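Local atomic coordinates of putative TetR transcriptional regulator (Rhodococcus sp., PDB entry 2I10), a protein that probably binds DNA as a TetR-family transcriptional regulator and has a pocket that holds p-nitrophenol. Residues L74-V87 with T137-L151. Sequence-based numbering, arbitrary orientation.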
loop_
_atom_site.group_PDB
_atom_site.type_symbol
_atom_site.label_atom_id
_atom_site.label_comp_id
_atom_site.label_asym_id
_atom_site.label_seq_id
_atom_site.Cartn_x
_atom_site.Cartn_y
_atom_site.Cartn_z
ATOM N N LEU B 74 -10.337 -7.414 -12.993
ATOM C CA LEU B 74 -9.049 -7.843 -13.541
ATOM C C LEU B 74 -9.233 -8.545 -14.904
ATOM O O LEU B 74 -8.588 -8.202 -15.900
ATOM C CB LEU B 74 -8.341 -8.750 -12.540
ATOM C CG LEU B 74 -6.911 -9.157 -12.884
ATOM C CD1 LEU B 74 -5.972 -7.956 -12.969
ATOM C CD2 LEU B 74 -6.471 -10.131 -11.784
ATOM N N GLU B 75 -10.153 -9.502 -14.935
ATOM C CA GLU B 75 -10.525 -10.215 -16.152
ATOM C C GLU B 75 -11.010 -9.302 -17.265
ATOM O O GLU B 75 -10.579 -9.447 -18.407
ATOM C CB GLU B 75 -11.523 -11.330 -15.821
ATOM C CG GLU B 75 -10.777 -12.474 -15.107
ATOM C CD GLU B 75 -11.659 -13.593 -14.617
ATOM O OE1 GLU B 75 -12.885 -13.352 -14.485
ATOM O OE2 GLU B 75 -11.112 -14.711 -14.354
ATOM N N GLU B 76 -11.845 -8.324 -16.924
ATOM C CA GLU B 76 -12.293 -7.364 -17.916
ATOM C C GLU B 76 -11.139 -6.562 -18.485
ATOM O O GLU B 76 -11.108 -6.273 -19.679
ATOM C CB GLU B 76 -13.475 -6.489 -17.413
ATOM C CG GLU B 76 -13.137 -5.208 -16.633
ATOM C CD GLU B 76 -14.376 -4.583 -15.920
ATOM O OE1 GLU B 76 -15.426 -5.279 -15.764
ATOM O OE2 GLU B 76 -14.294 -3.389 -15.520
ATOM N N ALA B 77 -10.168 -6.215 -17.641
ATOM C CA ALA B 77 -8.988 -5.506 -18.124
ATOM C C ALA B 77 -8.107 -6.417 -19.023
ATOM O O ALA B 77 -7.559 -5.959 -20.003
ATOM C CB ALA B 77 -8.190 -4.963 -16.950
HETATM N N MSE B 78 -7.988 -7.700 -18.695
HETATM C CA MSE B 78 -7.060 -8.581 -19.413
HETATM C C MSE B 78 -7.480 -8.824 -20.869
HETATM O O MSE B 78 -6.657 -9.258 -21.671
HETATM C CB MSE B 78 -6.886 -9.910 -18.669
HETATM C CG MSE B 78 -6.248 -9.776 -17.280
HETATM SE SE MSE B 78 -4.425 -9.000 -17.263
HETATM C CE MSE B 78 -4.883 -7.160 -16.887
ATOM N N VAL B 79 -8.751 -8.526 -21.192
ATOM C CA VAL B 79 -9.323 -8.726 -22.533
ATOM C C VAL B 79 -8.808 -7.708 -23.559
ATOM O O VAL B 79 -8.930 -7.914 -24.748
ATOM C CB VAL B 79 -10.890 -8.811 -22.479
ATOM C CG1 VAL B 79 -11.506 -8.817 -23.856
ATOM C CG2 VAL B 79 -11.308 -10.084 -21.782
ATOM N N ARG B 80 -8.178 -6.638 -23.116
ATOM C CA ARG B 80 -7.562 -5.687 -24.030
ATOM C C ARG B 80 -6.516 -6.375 -24.907
ATOM O O ARG B 80 -5.879 -7.340 -24.474
ATOM C CB ARG B 80 -6.931 -4.500 -23.268
ATOM C CG ARG B 80 -7.887 -3.727 -22.327
ATOM C CD ARG B 80 -9.246 -3.380 -22.932
ATOM N NE ARG B 80 -9.204 -2.238 -23.846
ATOM C CZ ARG B 80 -9.960 -1.134 -23.731
ATOM N NH1 ARG B 80 -10.840 -0.991 -22.735
ATOM N NH2 ARG B 80 -9.843 -0.154 -24.624
ATOM N N PRO B 81 -6.329 -5.860 -26.148
ATOM C CA PRO B 81 -5.550 -6.513 -27.192
ATOM C C PRO B 81 -4.042 -6.626 -26.969
ATOM O O PRO B 81 -3.405 -7.377 -27.677
ATOM C CB PRO B 81 -5.810 -5.627 -28.427
ATOM C CG PRO B 81 -7.007 -4.810 -28.070
ATOM C CD PRO B 81 -6.910 -4.591 -26.630
ATOM N N THR B 82 -3.472 -5.846 -26.046
ATOM C CA THR B 82 -2.033 -5.934 -25.712
ATOM C C THR B 82 -1.898 -5.998 -24.203
ATOM O O THR B 82 -2.816 -5.605 -23.479
ATOM C CB THR B 82 -1.159 -4.730 -26.271
ATOM O OG1 THR B 82 -1.600 -3.481 -25.721
ATOM C CG2 THR B 82 -1.176 -4.647 -27.824
ATOM N N ALA B 83 -0.780 -6.552 -23.741
ATOM C CA ALA B 83 -0.432 -6.597 -22.311
ATOM C C ALA B 83 -0.345 -5.179 -21.730
ATOM O O ALA B 83 -0.860 -4.923 -20.628
ATOM C CB ALA B 83 0.893 -7.329 -22.124
ATOM N N HIS B 84 0.302 -4.264 -22.477
ATOM C CA HIS B 84 0.377 -2.852 -22.087
ATOM C C HIS B 84 -1.033 -2.257 -21.852
ATOM O O HIS B 84 -1.302 -1.745 -20.777
ATOM C CB HIS B 84 1.160 -1.973 -23.079
ATOM C CG HIS B 84 1.036 -0.501 -22.766
ATOM N ND1 HIS B 84 1.680 0.089 -21.695
ATOM C CD2 HIS B 84 0.240 0.457 -23.299
ATOM C CE1 HIS B 84 1.308 1.354 -21.602
ATOM N NE2 HIS B 84 0.443 1.607 -22.570
ATOM N N GLU B 85 -1.916 -2.323 -22.851
ATOM C CA GLU B 85 -3.287 -1.802 -22.705
ATOM C C GLU B 85 -4.072 -2.483 -21.594
ATOM O O GLU B 85 -4.876 -1.820 -20.904
ATOM C CB GLU B 85 -4.078 -1.916 -24.012
ATOM C CG GLU B 85 -5.256 -0.970 -24.068
ATOM C CD GLU B 85 -6.102 -1.079 -25.349
ATOM O OE1 GLU B 85 -5.570 -1.447 -26.442
ATOM O OE2 GLU B 85 -7.311 -0.738 -25.252
ATOM N N ALA B 86 -3.844 -3.790 -21.426
ATOM C CA ALA B 86 -4.448 -4.587 -20.334
ATOM C C ALA B 86 -4.113 -4.005 -18.954
ATOM O O ALA B 86 -4.999 -3.689 -18.147
ATOM C CB ALA B 86 -4.005 -6.077 -20.412
ATOM N N VAL B 87 -2.819 -3.879 -18.703
ATOM C CA VAL B 87 -2.291 -3.290 -17.469
ATOM C C VAL B 87 -2.713 -1.811 -17.261
ATOM O O VAL B 87 -3.121 -1.438 -16.143
ATOM C CB VAL B 87 -0.798 -3.546 -17.379
ATOM C CG1 VAL B 87 -0.120 -2.687 -16.268
ATOM C CG2 VAL B 87 -0.569 -5.089 -17.165
ATOM N N THR B 137 -3.047 -14.525 -13.273
ATOM C CA THR B 137 -3.835 -13.919 -14.355
ATOM C C THR B 137 -3.004 -12.927 -15.184
ATOM O O THR B 137 -3.097 -12.841 -16.422
ATOM C CB THR B 137 -5.075 -13.168 -13.760
ATOM O OG1 THR B 137 -5.920 -14.108 -13.060
ATOM C CG2 THR B 137 -5.884 -12.523 -14.851
ATOM N N VAL B 138 -2.197 -12.145 -14.481
ATOM C CA VAL B 138 -1.278 -11.212 -15.120
ATOM C C VAL B 138 -0.210 -12.009 -15.857
ATOM O O VAL B 138 0.056 -11.734 -16.995
ATOM C CB VAL B 138 -0.695 -10.191 -14.047
ATOM C CG1 VAL B 138 0.425 -9.374 -14.622
ATOM C CG2 VAL B 138 -1.798 -9.270 -13.590
ATOM N N LEU B 139 0.357 -13.032 -15.234
ATOM C CA LEU B 139 1.341 -13.887 -15.919
ATOM C C LEU B 139 0.754 -14.579 -17.166
ATOM O O LEU B 139 1.459 -14.734 -18.182
ATOM C CB LEU B 139 1.905 -14.992 -14.968
ATOM C CG LEU B 139 2.952 -14.614 -13.910
ATOM C CD1 LEU B 139 3.153 -15.716 -12.851
ATOM C CD2 LEU B 139 4.285 -14.189 -14.591
ATOM N N ASP B 140 -0.494 -15.039 -17.074
ATOM C CA ASP B 140 -1.156 -15.687 -18.233
ATOM C C ASP B 140 -1.246 -14.641 -19.308
ATOM O O ASP B 140 -0.998 -14.937 -20.478
ATOM C CB ASP B 140 -2.584 -16.153 -17.887
ATOM C CG ASP B 140 -2.609 -17.396 -17.036
ATOM O OD1 ASP B 140 -1.563 -18.093 -16.990
ATOM O OD2 ASP B 140 -3.678 -17.709 -16.414
ATOM N N ARG B 141 -1.586 -13.401 -18.936
ATOM C CA ARG B 141 -1.688 -12.317 -19.964
ATOM C C ARG B 141 -0.331 -12.053 -20.650
ATOM O O ARG B 141 -0.276 -11.786 -21.869
ATOM C CB ARG B 141 -2.216 -10.998 -19.380
ATOM C CG ARG B 141 -2.626 -9.912 -20.395
ATOM C CD ARG B 141 -3.685 -10.406 -21.388
ATOM N NE ARG B 141 -3.880 -9.553 -22.563
ATOM C CZ ARG B 141 -3.145 -9.639 -23.676
ATOM N NH1 ARG B 141 -2.143 -10.487 -23.773
ATOM N NH2 ARG B 141 -3.425 -8.881 -24.704
ATOM N N PHE B 142 0.740 -12.133 -19.856
ATOM C CA PHE B 142 2.111 -11.893 -20.332
ATOM C C PHE B 142 2.561 -13.033 -21.278
ATOM O O PHE B 142 3.240 -12.780 -22.272
ATOM C CB PHE B 142 3.070 -11.696 -19.158
ATOM C CG PHE B 142 2.887 -10.351 -18.425
ATOM C CD1 PHE B 142 2.082 -9.349 -18.949
ATOM C CD2 PHE B 142 3.543 -10.090 -17.223
ATOM C CE1 PHE B 142 1.953 -8.120 -18.315
ATOM C CE2 PHE B 142 3.395 -8.859 -16.598
ATOM C CZ PHE B 142 2.609 -7.875 -17.152
ATOM N N GLU B 143 2.118 -14.253 -20.975
ATOM C CA GLU B 143 2.426 -15.460 -21.765
ATOM C C GLU B 143 1.763 -15.359 -23.156
ATOM O O GLU B 143 2.399 -15.666 -24.189
ATOM C CB GLU B 143 2.006 -16.722 -20.996
ATOM C CG GLU B 143 2.231 -18.017 -21.725
ATOM C CD GLU B 143 1.607 -19.215 -21.037
ATOM O OE1 GLU B 143 0.352 -19.239 -20.886
ATOM O OE2 GLU B 143 2.360 -20.166 -20.694
ATOM N N LYS B 144 0.530 -14.855 -23.174
ATOM C CA LYS B 144 -0.203 -14.622 -24.413
ATOM C C LYS B 144 0.416 -13.478 -25.189
ATOM O O LYS B 144 0.520 -13.553 -26.395
ATOM C CB LYS B 144 -1.665 -14.290 -24.079
ATOM C CG LYS B 144 -2.492 -13.681 -25.189
ATOM C CD LYS B 144 -3.913 -13.405 -24.725
ATOM C CE LYS B 144 -4.802 -12.767 -25.844
ATOM N NZ LYS B 144 -4.472 -13.185 -27.245
ATOM N N ALA B 145 0.785 -12.387 -24.504
ATOM C CA ALA B 145 1.478 -11.298 -25.177
ATOM C C ALA B 145 2.831 -11.661 -25.796
ATOM O O ALA B 145 3.207 -11.078 -26.801
ATOM C CB ALA B 145 1.580 -10.033 -24.286
ATOM N N LEU B 146 3.576 -12.596 -25.212
ATOM C CA LEU B 146 4.821 -13.032 -25.823
ATOM C C LEU B 146 4.536 -13.816 -27.118
ATOM O O LEU B 146 5.301 -13.713 -28.097
ATOM C CB LEU B 146 5.630 -13.923 -24.857
ATOM C CG LEU B 146 6.407 -13.256 -23.697
ATOM C CD1 LEU B 146 6.899 -14.272 -22.680
ATOM C CD2 LEU B 146 7.574 -12.405 -24.218
ATOM N N ALA B 147 3.461 -14.614 -27.105
ATOM C CA ALA B 147 3.080 -15.398 -28.289
ATOM C C ALA B 147 2.570 -14.433 -29.387
ATOM O O ALA B 147 2.960 -14.550 -30.531
ATOM C CB ALA B 147 2.046 -16.431 -27.930
ATOM N N ASP B 148 1.771 -13.440 -28.997
ATOM C CA ASP B 148 1.206 -12.471 -29.930
ATOM C C ASP B 148 2.284 -11.524 -30.413
ATOM O O ASP B 148 2.214 -11.015 -31.521
ATOM C CB ASP B 148 0.084 -11.647 -29.278
ATOM C CG ASP B 148 -1.160 -12.470 -28.977
ATOM O OD1 ASP B 148 -1.229 -13.657 -29.419
ATOM O OD2 ASP B 148 -2.081 -11.937 -28.305
ATOM N N GLY B 149 3.267 -11.276 -29.550
ATOM C CA GLY B 149 4.441 -10.506 -29.920
ATOM C C GLY B 149 4.403 -9.048 -29.501
ATOM O O GLY B 149 5.270 -8.297 -29.905
ATOM N N ASP B 150 3.411 -8.627 -28.711
ATOM C CA ASP B 150 3.394 -7.238 -28.219
ATOM C C ASP B 150 4.251 -7.074 -26.965
ATOM O O ASP B 150 4.569 -5.977 -26.576
ATOM C CB ASP B 150 1.977 -6.718 -27.957
ATOM C CG ASP B 150 1.186 -7.608 -27.013
ATOM O OD1 ASP B 150 0.570 -8.581 -27.492
ATOM O OD2 ASP B 150 1.155 -7.319 -25.801
ATOM N N LEU B 151 4.595 -8.185 -26.327
ATOM C CA LEU B 151 5.621 -8.199 -25.281
ATOM C C LEU B 151 6.906 -8.714 -25.905
ATOM O O LEU B 151 6.915 -9.784 -26.506
ATOM C CB LEU B 151 5.193 -9.070 -24.102
ATOM C CG LEU B 151 5.540 -8.658 -22.678
ATOM C CD1 LEU B 151 5.219 -7.169 -22.361
ATOM C CD2 LEU B 151 4.787 -9.588 -21.735
HETATM O O HOH W 1 2.063 -4.935 -24.613
#
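R141 reaches from helix 137-148 into the turn joining helix 74-78 to helix 83-87 and illustrates how one buried guanidinium can be bound by backbone carbonyls of the turn between two helices. NH2 donates to R80 O at 2.9 Å, nearly straight (167°) and in the plane of both groups, while NE makes a weaker, bent bond to M78 O; these bonds set the rotation of the group. A83 N lies above the rim of one guanidinium face and K144 CE above the rim of the other. With CG anti to the backbone N (chi1 -168°), the arginine stem passes M78, a selenomethionine whose SE lies 3.7 Å from R141 CB.

The packing is tightest at A83, whose CB meets A145 CB at 3.5 Å and the edge of the F142 ring; V87 CG2 approaches that ring obliquely. Farther along, L74 CD2 meets T137 CB tip to tip at 3.9 Å. After G149 has left the helix with positive phi, D150 turns back so that its OD2 accepts from A83 N at 2.9 Å, on the syn side but well out of the carboxylate plane, and also takes a water bound to H84 N. T82 is the N-cap of helix 83-98, its OG1 accepting from E85 N.

The outer side is looser: exposed P81 lies at the margin, K144 pairs with D148 along its own helix, and R80 forms salt bridges with E85 and D89. Helix 83-87 runs roughly antiparallel to helix 137-148 (153°), within the all-helical C-terminal domain characteristic of TetR-family regulators.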